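Local coordinates for amine oxidase domain-containing protein (Pyrococcus furiosus, PDB 3NRN), which is of uncharacterised physiological role but binds adenosine monophosphate and, as a member of the flavin-containing amine oxidase family, is probably an oxidoreductase, at residues A[232-238]-A[373-378]; A[270-274]-A[329-334]; A[294-300]-A[314-320]. All blocks are in the same frame, centred on the assembly; numbering follows the deposited sequence.

Contact 1: residues A[232-238]-A[373-378]; sequences FDVAISN and EVLVVG. With AMP (adenosine monophosphate), chain B.
Asn238 lies between the neighbouring strand segment 373-378 and the bound nucleotide: its CA is 3.4 Å from Val377 O in a nearly straight CA-H...O contact (167° at the hydrogen), while its carbonyl O comes within 3.2 Å of C5' of AMP. Before this point the two segments run side by side in parallel register, Ala235 facing Val374, Ile236 facing Leu375 and Ser237 facing Val376. Four backbone hydrogen bonds prove the register. Ala235 uses both its N and its O, toward Glu373 O and Leu375 N, and Ser237 does the same toward Leu375 O and Val377 N; the shortest joins Ser237 N to Leu375 O at 2.8 Å. These are strands four and five of the five-stranded parallel sheet of a Rossmann-type nucleotide-binding domain, where 374-376 is outermost and 2-6 flanks 234-237 on its other side. Glu30, Arg38 and Val212, which bond to AMP, belong to the same pocket as Asn238, and the nucleotide probably marks the place of the adenylate half of a flavin cofactor. On one face of the pair, Ala235 CB touches Val374 CG2 at 3.9 Å and also sits 3.7 Å above the centre of the Phe232 ring. Phe232 folds over it because its CG stands between the backbone N and the carbonyl carbon (chi1 68°). On the opposite face, that of Ile236 and Leu375, Ile236 CG2 meets Val377 CG2 at 3.6 Å, crossing at a slant; helix 388-402 packs on Val377 and Leu375. Ser237 lies on the Ala235 face, its hydroxyl hydrogen-bonded to Thr244 OG1.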
# COMPACT_ATOMS: atom_id res chain seq x y z
N PHE A 232 -16.82 6.53 22.82
CA PHE A 232 -16.17 7.35 21.81
C PHE A 232 -17.08 8.40 21.18
O PHE A 232 -18.30 8.25 21.17
CB PHE A 232 -15.60 6.45 20.70
CG PHE A 232 -16.67 5.78 19.86
CD1 PHE A 232 -17.26 6.45 18.79
CD2 PHE A 232 -17.08 4.48 20.15
CE1 PHE A 232 -18.25 5.82 18.02
CE2 PHE A 232 -18.06 3.86 19.39
CZ PHE A 232 -18.65 4.53 18.32
N ASP A 233 -16.47 9.46 20.66
CA ASP A 233 -17.22 10.50 19.94
C ASP A 233 -17.11 10.10 18.47
O ASP A 233 -18.04 10.29 17.69
CB ASP A 233 -16.59 11.88 20.18
CG ASP A 233 -16.76 12.35 21.62
OD1 ASP A 233 -17.91 12.35 22.11
OD2 ASP A 233 -15.75 12.72 22.26
N VAL A 234 -15.96 9.52 18.13
CA VAL A 234 -15.67 9.04 16.79
C VAL A 234 -14.85 7.76 16.89
O VAL A 234 -14.00 7.61 17.78
CB VAL A 234 -14.86 10.09 15.98
CG1 VAL A 234 -14.28 9.44 14.74
CG2 VAL A 234 -15.76 11.25 15.58
N ALA A 235 -15.11 6.82 15.99
CA ALA A 235 -14.39 5.56 15.96
C ALA A 235 -13.74 5.42 14.59
O ALA A 235 -14.41 5.61 13.57
CB ALA A 235 -15.34 4.39 16.23
N ILE A 236 -12.45 5.09 14.56
CA ILE A 236 -11.74 4.91 13.30
C ILE A 236 -11.36 3.43 13.18
O ILE A 236 -10.54 2.92 13.95
CB ILE A 236 -10.43 5.74 13.24
CG1 ILE A 236 -10.75 7.23 13.37
CG2 ILE A 236 -9.68 5.43 11.94
CD1 ILE A 236 -11.71 7.76 12.34
N SER A 237 -11.95 2.75 12.21
CA SER A 237 -11.65 1.34 12.01
C SER A 237 -10.57 1.12 10.96
O SER A 237 -10.67 1.61 9.84
CB SER A 237 -12.91 0.58 11.61
OG SER A 237 -12.64 -0.81 11.52
N ASN A 238 -9.52 0.39 11.33
CA ASN A 238 -8.43 0.10 10.41
C ASN A 238 -8.43 -1.41 10.16
O ASN A 238 -7.40 -2.00 9.83
CB ASN A 238 -7.11 0.54 11.05
CG ASN A 238 -5.91 0.40 10.12
OD1 ASN A 238 -6.02 0.54 8.89
ND2 ASN A 238 -4.76 0.16 10.71
N GLU A 373 -20.16 8.37 12.15
CA GLU A 373 -19.58 8.28 13.49
C GLU A 373 -18.45 7.25 13.50
O GLU A 373 -17.59 7.25 14.39
CB GLU A 373 -20.64 7.88 14.53
CG GLU A 373 -21.35 6.55 14.26
CD GLU A 373 -22.59 6.71 13.38
OE1 GLU A 373 -22.47 7.19 12.23
OE2 GLU A 373 -23.69 6.33 13.84
N VAL A 374 -18.49 6.36 12.52
CA VAL A 374 -17.46 5.34 12.38
C VAL A 374 -17.01 5.40 10.93
O VAL A 374 -17.84 5.37 10.02
CB VAL A 374 -17.99 3.91 12.64
CG1 VAL A 374 -16.87 2.90 12.45
CG2 VAL A 374 -18.57 3.81 14.04
N LEU A 375 -15.70 5.50 10.73
CA LEU A 375 -15.13 5.55 9.39
C LEU A 375 -14.08 4.47 9.24
O LEU A 375 -13.50 4.00 10.22
CB LEU A 375 -14.49 6.91 9.10
CG LEU A 375 -15.39 8.15 9.14
CD1 LEU A 375 -14.58 9.35 8.68
CD2 LEU A 375 -16.62 7.94 8.23
N VAL A 376 -13.82 4.08 8.01
CA VAL A 376 -12.84 3.04 7.71
C VAL A 376 -11.61 3.62 7.03
O VAL A 376 -11.73 4.43 6.11
CB VAL A 376 -13.47 1.96 6.78
CG1 VAL A 376 -12.40 0.98 6.29
CG2 VAL A 376 -14.56 1.21 7.53
N VAL A 377 -10.42 3.23 7.49
CA VAL A 377 -9.18 3.67 6.85
C VAL A 377 -8.31 2.43 6.68
O VAL A 377 -8.58 1.41 7.32
CB VAL A 377 -8.40 4.74 7.67
CG1 VAL A 377 -9.26 5.98 7.85
CG2 VAL A 377 -7.95 4.17 9.02
N GLY A 378 -7.28 2.53 5.84
CA GLY A 378 -6.41 1.39 5.59
C GLY A 378 -6.67 0.87 4.18
O GLY A 378 -7.28 1.57 3.36
P AMP B . -3.44 -3.69 8.72
O1P AMP B . -4.30 -2.45 8.54
O2P AMP B . -4.16 -4.89 8.11
O3P AMP B . -2.01 -3.51 8.38
O5' AMP B . -3.61 -3.88 10.30
C5' AMP B . -4.92 -3.79 10.88
C4' AMP B . -4.65 -4.08 12.35
O4' AMP B . -5.85 -4.42 13.05
C3' AMP B . -3.66 -5.21 12.61
O3' AMP B . -2.65 -4.61 13.45
C2' AMP B . -4.52 -6.25 13.35
O2' AMP B . -3.84 -7.06 14.32
C1' AMP B . -5.53 -5.35 14.03
N9 AMP B . -6.85 -5.96 14.29
C8 AMP B . -7.56 -6.78 13.47
N7 AMP B . -8.77 -7.05 14.03
C5 AMP B . -8.86 -6.34 15.16
C6 AMP B . -9.88 -6.20 16.21
N6 AMP B . -11.04 -6.90 16.09
N1 AMP B . -9.58 -5.37 17.24
C2 AMP B . -8.40 -4.66 17.29
N3 AMP B . -7.39 -4.78 16.39
C4 AMP B . -7.59 -5.61 15.34

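Contact 2: residues A[270-274]-A[329-334]; sequences IKFNL and AIEKGW
The six-membered ring of Trp334 receives the edge of Phe272 on one face: Phe272 CD1 stands 3.6 Å above the Trp334 plane, over its centre. Centroids 5.0 Å apart and planes at 85° define a T-shaped pair. At the rim of the same indole, near its plane, Asn273 O lies 3.4 Å from Trp334 CH2, so strand backbone meets the ring edge. The helix also meets the Phe272 ring itself, over one face and at the edge. Gly333 C lies over that face, and the closest approach of the two residues is 3.5 Å, from Gly333 CA to Phe272 CZ; at the edge Ile330 O comes to 3.4 Å from Phe272 CE1. That carbonyl already accepts the helical bond from Trp334 N. The ring comes this near because Gly333 has no CB: one there would point at the strand and fall on Phe272 CZ. In Trp334, CG lies opposite the carbonyl carbon (chi1 -66°), which swings the indole back toward the strand, where Leu274 CD1 also reaches Trp334 CZ3 at 4.0 Å. At the beginning of the strand segment the contact is purely aliphatic: Ile270 CD1 rests against both Ala329 CB, 3.8 Å away, and Ile330 CG1, the two isoleucines crossing at about a right angle. Strand and helix segment axes pass 9.7 Å apart, inclined by 38°. Helix 326-340 connects strand 312-320 to strand 345-351, which are parallel to each other and flank strand 269-277; the contact is therefore the core of a beta-alpha-beta crossover, its helix packed on the antiparallel strand in between.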
# COMPACT_ATOMS: atom_id res chain seq x y z
N ILE A 270 2.05 -12.65 -3.81
CA ILE A 270 3.13 -13.43 -3.25
C ILE A 270 4.39 -12.58 -3.25
O ILE A 270 4.69 -11.90 -4.23
CB ILE A 270 3.39 -14.74 -4.04
CG1 ILE A 270 2.15 -15.65 -3.97
CG2 ILE A 270 4.60 -15.48 -3.47
CD1 ILE A 270 2.35 -17.04 -4.54
N LYS A 271 5.09 -12.60 -2.12
CA LYS A 271 6.32 -11.85 -1.97
C LYS A 271 7.49 -12.82 -1.86
O LYS A 271 7.43 -13.81 -1.13
CB LYS A 271 6.26 -10.99 -0.71
CG LYS A 271 5.86 -9.54 -0.96
CD LYS A 271 5.53 -8.83 0.34
CE LYS A 271 6.68 -8.91 1.34
NZ LYS A 271 6.22 -8.43 2.68
N PHE A 272 8.55 -12.53 -2.60
CA PHE A 272 9.75 -13.36 -2.59
C PHE A 272 10.90 -12.57 -1.99
O PHE A 272 11.26 -11.50 -2.47
CB PHE A 272 10.10 -13.78 -4.02
CG PHE A 272 9.08 -14.70 -4.64
CD1 PHE A 272 9.20 -16.08 -4.51
CD2 PHE A 272 7.97 -14.18 -5.32
CE1 PHE A 272 8.24 -16.93 -5.05
CE2 PHE A 272 7.00 -15.03 -5.85
CZ PHE A 272 7.14 -16.41 -5.72
N ASN A 273 11.46 -13.10 -0.91
CA ASN A 273 12.58 -12.46 -0.25
C ASN A 273 13.81 -13.27 -0.66
O ASN A 273 13.93 -14.44 -0.30
CB ASN A 273 12.38 -12.50 1.27
CG ASN A 273 11.08 -11.81 1.70
OD1 ASN A 273 11.01 -10.59 1.74
ND2 ASN A 273 10.06 -12.60 2.01
N LEU A 274 14.70 -12.65 -1.43
CA LEU A 274 15.89 -13.32 -1.95
C LEU A 274 17.20 -12.76 -1.41
O LEU A 274 17.44 -11.55 -1.45
CB LEU A 274 15.89 -13.23 -3.48
CG LEU A 274 16.94 -14.00 -4.28
CD1 LEU A 274 16.62 -15.49 -4.24
CD2 LEU A 274 16.95 -13.50 -5.72
N ALA A 329 2.86 -21.40 -8.14
CA ALA A 329 3.25 -20.01 -8.28
C ALA A 329 4.56 -19.73 -7.55
O ALA A 329 5.46 -19.08 -8.10
CB ALA A 329 2.15 -19.10 -7.73
N ILE A 330 4.67 -20.20 -6.31
CA ILE A 330 5.89 -19.98 -5.54
C ILE A 330 7.07 -20.62 -6.28
O ILE A 330 8.13 -20.00 -6.41
CB ILE A 330 5.79 -20.59 -4.13
CG1 ILE A 330 4.80 -19.77 -3.28
CG2 ILE A 330 7.17 -20.60 -3.47
CD1 ILE A 330 4.60 -20.29 -1.86
N GLU A 331 6.87 -21.84 -6.76
CA GLU A 331 7.89 -22.57 -7.50
C GLU A 331 8.30 -21.82 -8.77
O GLU A 331 9.49 -21.73 -9.09
CB GLU A 331 7.38 -23.96 -7.90
CG GLU A 331 7.56 -25.03 -6.85
CD GLU A 331 6.97 -26.36 -7.28
OE1 GLU A 331 7.20 -26.77 -8.43
OE2 GLU A 331 6.27 -27.00 -6.46
N LYS A 332 7.32 -21.28 -9.48
CA LYS A 332 7.60 -20.54 -10.70
C LYS A 332 8.29 -19.24 -10.33
O LYS A 332 9.11 -18.72 -11.09
CB LYS A 332 6.30 -20.23 -11.45
CG LYS A 332 6.49 -19.63 -12.83
CD LYS A 332 7.20 -20.60 -13.76
CE LYS A 332 7.35 -20.03 -15.17
NZ LYS A 332 8.08 -20.97 -16.07
N GLY A 333 7.97 -18.73 -9.14
CA GLY A 333 8.57 -17.49 -8.68
C GLY A 333 10.05 -17.64 -8.42
O GLY A 333 10.85 -16.83 -8.89
N TRP A 334 10.43 -18.68 -7.69
CA TRP A 334 11.84 -18.91 -7.40
C TRP A 334 12.60 -19.28 -8.69
O TRP A 334 13.79 -18.99 -8.83
CB TRP A 334 11.99 -20.03 -6.36
CG TRP A 334 11.46 -19.69 -4.99
CD1 TRP A 334 10.54 -20.40 -4.27
CD2 TRP A 334 11.88 -18.61 -4.14
NE1 TRP A 334 10.36 -19.84 -3.03
CE2 TRP A 334 11.17 -18.73 -2.92
CE3 TRP A 334 12.79 -17.54 -4.28
CZ2 TRP A 334 11.34 -17.84 -1.85
CZ3 TRP A 334 12.96 -16.65 -3.22
CH2 TRP A 334 12.23 -16.81 -2.02

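Contact 3: residues A[294-300]-A[314-320]; sequences INGFNEP and LIMAHMA
Asn295 holds CG opposite its carbonyl carbon, beside the backbone N (chi1 -59°), and this carries OD1 across to Ala320 N, 2.7 Å away. In Asn298, by contrast, CG stands between N and carbonyl carbon (chi1 80°), which lays the amide alongside Met316 with both side chains pointing the same way. The two segments form the arms of a long-looped antiparallel beta hairpin, part of the mixed sheet in which strand 286-288 lies beyond 296-298 and strand 269-277 beyond 312-320. Backbone bonds fix its pairing. Gly296 and His318 form a hydrogen-bonded pair, bonded in one direction only, with His318 N to Gly296 O at 3.0 Å; Asn298 and Met316 form another, bonded in both directions; and Phe297 with Ala317 is the non-hydrogen-bonded pair between them, where CB meets CB at 3.7 Å. Ahead of Gly296 the register slips: Ile294 faces Met319, so Asn295 is an extra residue, its N bonded to His318 O at 2.9 Å. This step and the backbone angles of Asn295 are consistent with a classic beta bulge, Asn295 and Gly296 opposite His318. The Ala320 N-H...OD1 bond is bent to 145° and its donor is tilted from the carbonyl plane, while the same OD1 lies in the plane of the His318 ring, at its edge. Trp154 forms an edge-to-face pair with that imidazole. On the face with Phe297 and Ala317, Ile294 CD1 packs on CB of Met319, a selenomethionine. Asn298 ND2 is hydrogen-bonded to Leu54 O, and the Glu299 carboxylate to backbone N atoms of Arg281, Ile282 and Gly283. At the loop end, Pro300 packs against the start of strand 312-320, its CD 3.3 Å from Leu314 O and its CG 3.9 Å from Leu314 CG.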
# COMPACT_ATOMS: atom_id res chain seq x y z
N ILE A 294 6.14 -12.99 -12.04
CA ILE A 294 6.57 -11.95 -11.10
C ILE A 294 6.26 -10.65 -11.84
O ILE A 294 6.35 -10.59 -13.07
CB ILE A 294 8.11 -11.99 -10.84
CG1 ILE A 294 8.50 -13.25 -10.06
CG2 ILE A 294 8.55 -10.74 -10.08
CD1 ILE A 294 7.81 -13.42 -8.75
N ASN A 295 5.89 -9.60 -11.11
CA ASN A 295 5.54 -8.33 -11.73
C ASN A 295 6.67 -7.31 -11.66
O ASN A 295 6.74 -6.39 -12.49
CB ASN A 295 4.30 -7.75 -11.05
CG ASN A 295 3.11 -8.68 -11.15
OD1 ASN A 295 2.44 -8.95 -10.16
ND2 ASN A 295 2.84 -9.16 -12.36
N GLY A 296 7.53 -7.47 -10.67
CA GLY A 296 8.65 -6.56 -10.51
C GLY A 296 9.38 -6.84 -9.21
O GLY A 296 8.92 -7.65 -8.40
N PHE A 297 10.51 -6.18 -9.01
CA PHE A 297 11.26 -6.37 -7.78
C PHE A 297 12.08 -5.13 -7.44
O PHE A 297 12.31 -4.28 -8.29
CB PHE A 297 12.17 -7.60 -7.90
CG PHE A 297 13.22 -7.51 -8.98
CD1 PHE A 297 14.42 -6.83 -8.75
CD2 PHE A 297 13.01 -8.10 -10.22
CE1 PHE A 297 15.40 -6.76 -9.75
CE2 PHE A 297 13.98 -8.03 -11.23
CZ PHE A 297 15.18 -7.35 -10.98
N ASN A 298 12.49 -5.04 -6.17
CA ASN A 298 13.29 -3.92 -5.70
C ASN A 298 14.44 -4.46 -4.86
O ASN A 298 14.57 -5.67 -4.68
CB ASN A 298 12.42 -2.94 -4.89
CG ASN A 298 12.17 -3.40 -3.46
OD1 ASN A 298 12.16 -4.59 -3.16
ND2 ASN A 298 11.95 -2.44 -2.56
N GLU A 299 15.26 -3.55 -4.34
CA GLU A 299 16.41 -3.91 -3.52
C GLU A 299 16.48 -2.92 -2.35
O GLU A 299 17.29 -2.00 -2.35
CB GLU A 299 17.68 -3.83 -4.38
CG GLU A 299 18.97 -4.17 -3.67
CD GLU A 299 20.13 -4.31 -4.64
OE1 GLU A 299 20.48 -5.45 -5.02
OE2 GLU A 299 20.68 -3.27 -5.05
N PRO A 300 15.63 -3.12 -1.33
CA PRO A 300 15.54 -2.26 -0.15
C PRO A 300 16.85 -1.94 0.57
O PRO A 300 17.01 -0.85 1.12
CB PRO A 300 14.53 -2.99 0.74
CG PRO A 300 14.71 -4.42 0.36
CD PRO A 300 14.85 -4.36 -1.14
N LEU A 314 19.57 -7.68 -0.11
CA LEU A 314 18.20 -8.14 0.03
C LEU A 314 17.36 -7.76 -1.19
O LEU A 314 17.25 -6.59 -1.53
CB LEU A 314 17.58 -7.57 1.31
CG LEU A 314 16.09 -7.82 1.59
CD1 LEU A 314 15.76 -9.29 1.42
CD2 LEU A 314 15.76 -7.35 3.01
N ILE A 315 16.80 -8.77 -1.85
CA ILE A 315 15.96 -8.54 -3.02
C ILE A 315 14.53 -8.97 -2.67
O ILE A 315 14.32 -10.03 -2.09
CB ILE A 315 16.43 -9.38 -4.23
CG1 ILE A 315 17.76 -8.83 -4.76
CG2 ILE A 315 15.36 -9.40 -5.32
CD1 ILE A 315 17.64 -7.45 -5.38
N MSE A 316 13.56 -8.12 -3.01
CA MSE A 316 12.16 -8.43 -2.74
C MSE A 316 11.39 -8.34 -4.05
O MSE A 316 11.41 -7.30 -4.71
CB MSE A 316 11.55 -7.45 -1.72
CG MSE A 316 11.99 -7.65 -0.26
SE MSE A 316 11.07 -6.51 0.85
CE MSE A 316 11.71 -6.97 2.43
N ALA A 317 10.72 -9.43 -4.42
CA ALA A 317 9.94 -9.46 -5.65
C ALA A 317 8.47 -9.63 -5.31
O ALA A 317 8.11 -10.33 -4.36
CB ALA A 317 10.41 -10.61 -6.54
N HIS A 318 7.63 -8.99 -6.11
CA HIS A 318 6.18 -9.04 -5.93
C HIS A 318 5.53 -9.78 -7.08
O HIS A 318 5.89 -9.58 -8.23
CB HIS A 318 5.64 -7.60 -5.86
CG HIS A 318 4.14 -7.52 -5.84
ND1 HIS A 318 3.37 -7.73 -6.96
CD2 HIS A 318 3.28 -7.24 -4.84
CE1 HIS A 318 2.09 -7.57 -6.65
NE2 HIS A 318 2.01 -7.27 -5.37
N MSE A 319 4.58 -10.64 -6.75
CA MSE A 319 3.86 -11.41 -7.76
C MSE A 319 2.37 -11.36 -7.44
O MSE A 319 1.95 -11.75 -6.35
CB MSE A 319 4.32 -12.89 -7.76
CG MSE A 319 3.58 -13.80 -8.77
SE MSE A 319 3.73 -15.62 -8.52
CE MSE A 319 2.37 -15.90 -7.49
N ALA A 320 1.58 -10.86 -8.39
CA ALA A 320 0.14 -10.83 -8.21
C ALA A 320 -0.28 -12.29 -8.42
O ALA A 320 0.02 -12.89 -9.45
CB ALA A 320 -0.50 -9.92 -9.26
O HOH W 1 1.45 -12.01 -11.53

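Overall arrangement
From the N terminus, segment 232-238 comes first and pairs only much later with 373-378, so contact 1 closes a loop of 134 residues in the nucleotide-binding sheet. Contacts 2 and 3 lie inside that loop: 270-274 opens contact 2, contact 3 (294-300 with 314-320) follows, and 329-334 closes it, giving three nested loops with no crossing. Contact 3 pairs two strands of the mixed sheet and contact 2 fastens helix 326-340 to strand 269-277 of that sheet; their centres are 9 Å apart, and they meet through Ile270 N and Met319 O and through Phe272 and Ile294. Contact 1 lies on the opposite side of the chain's centre, about 36 Å from contact 2 between centres.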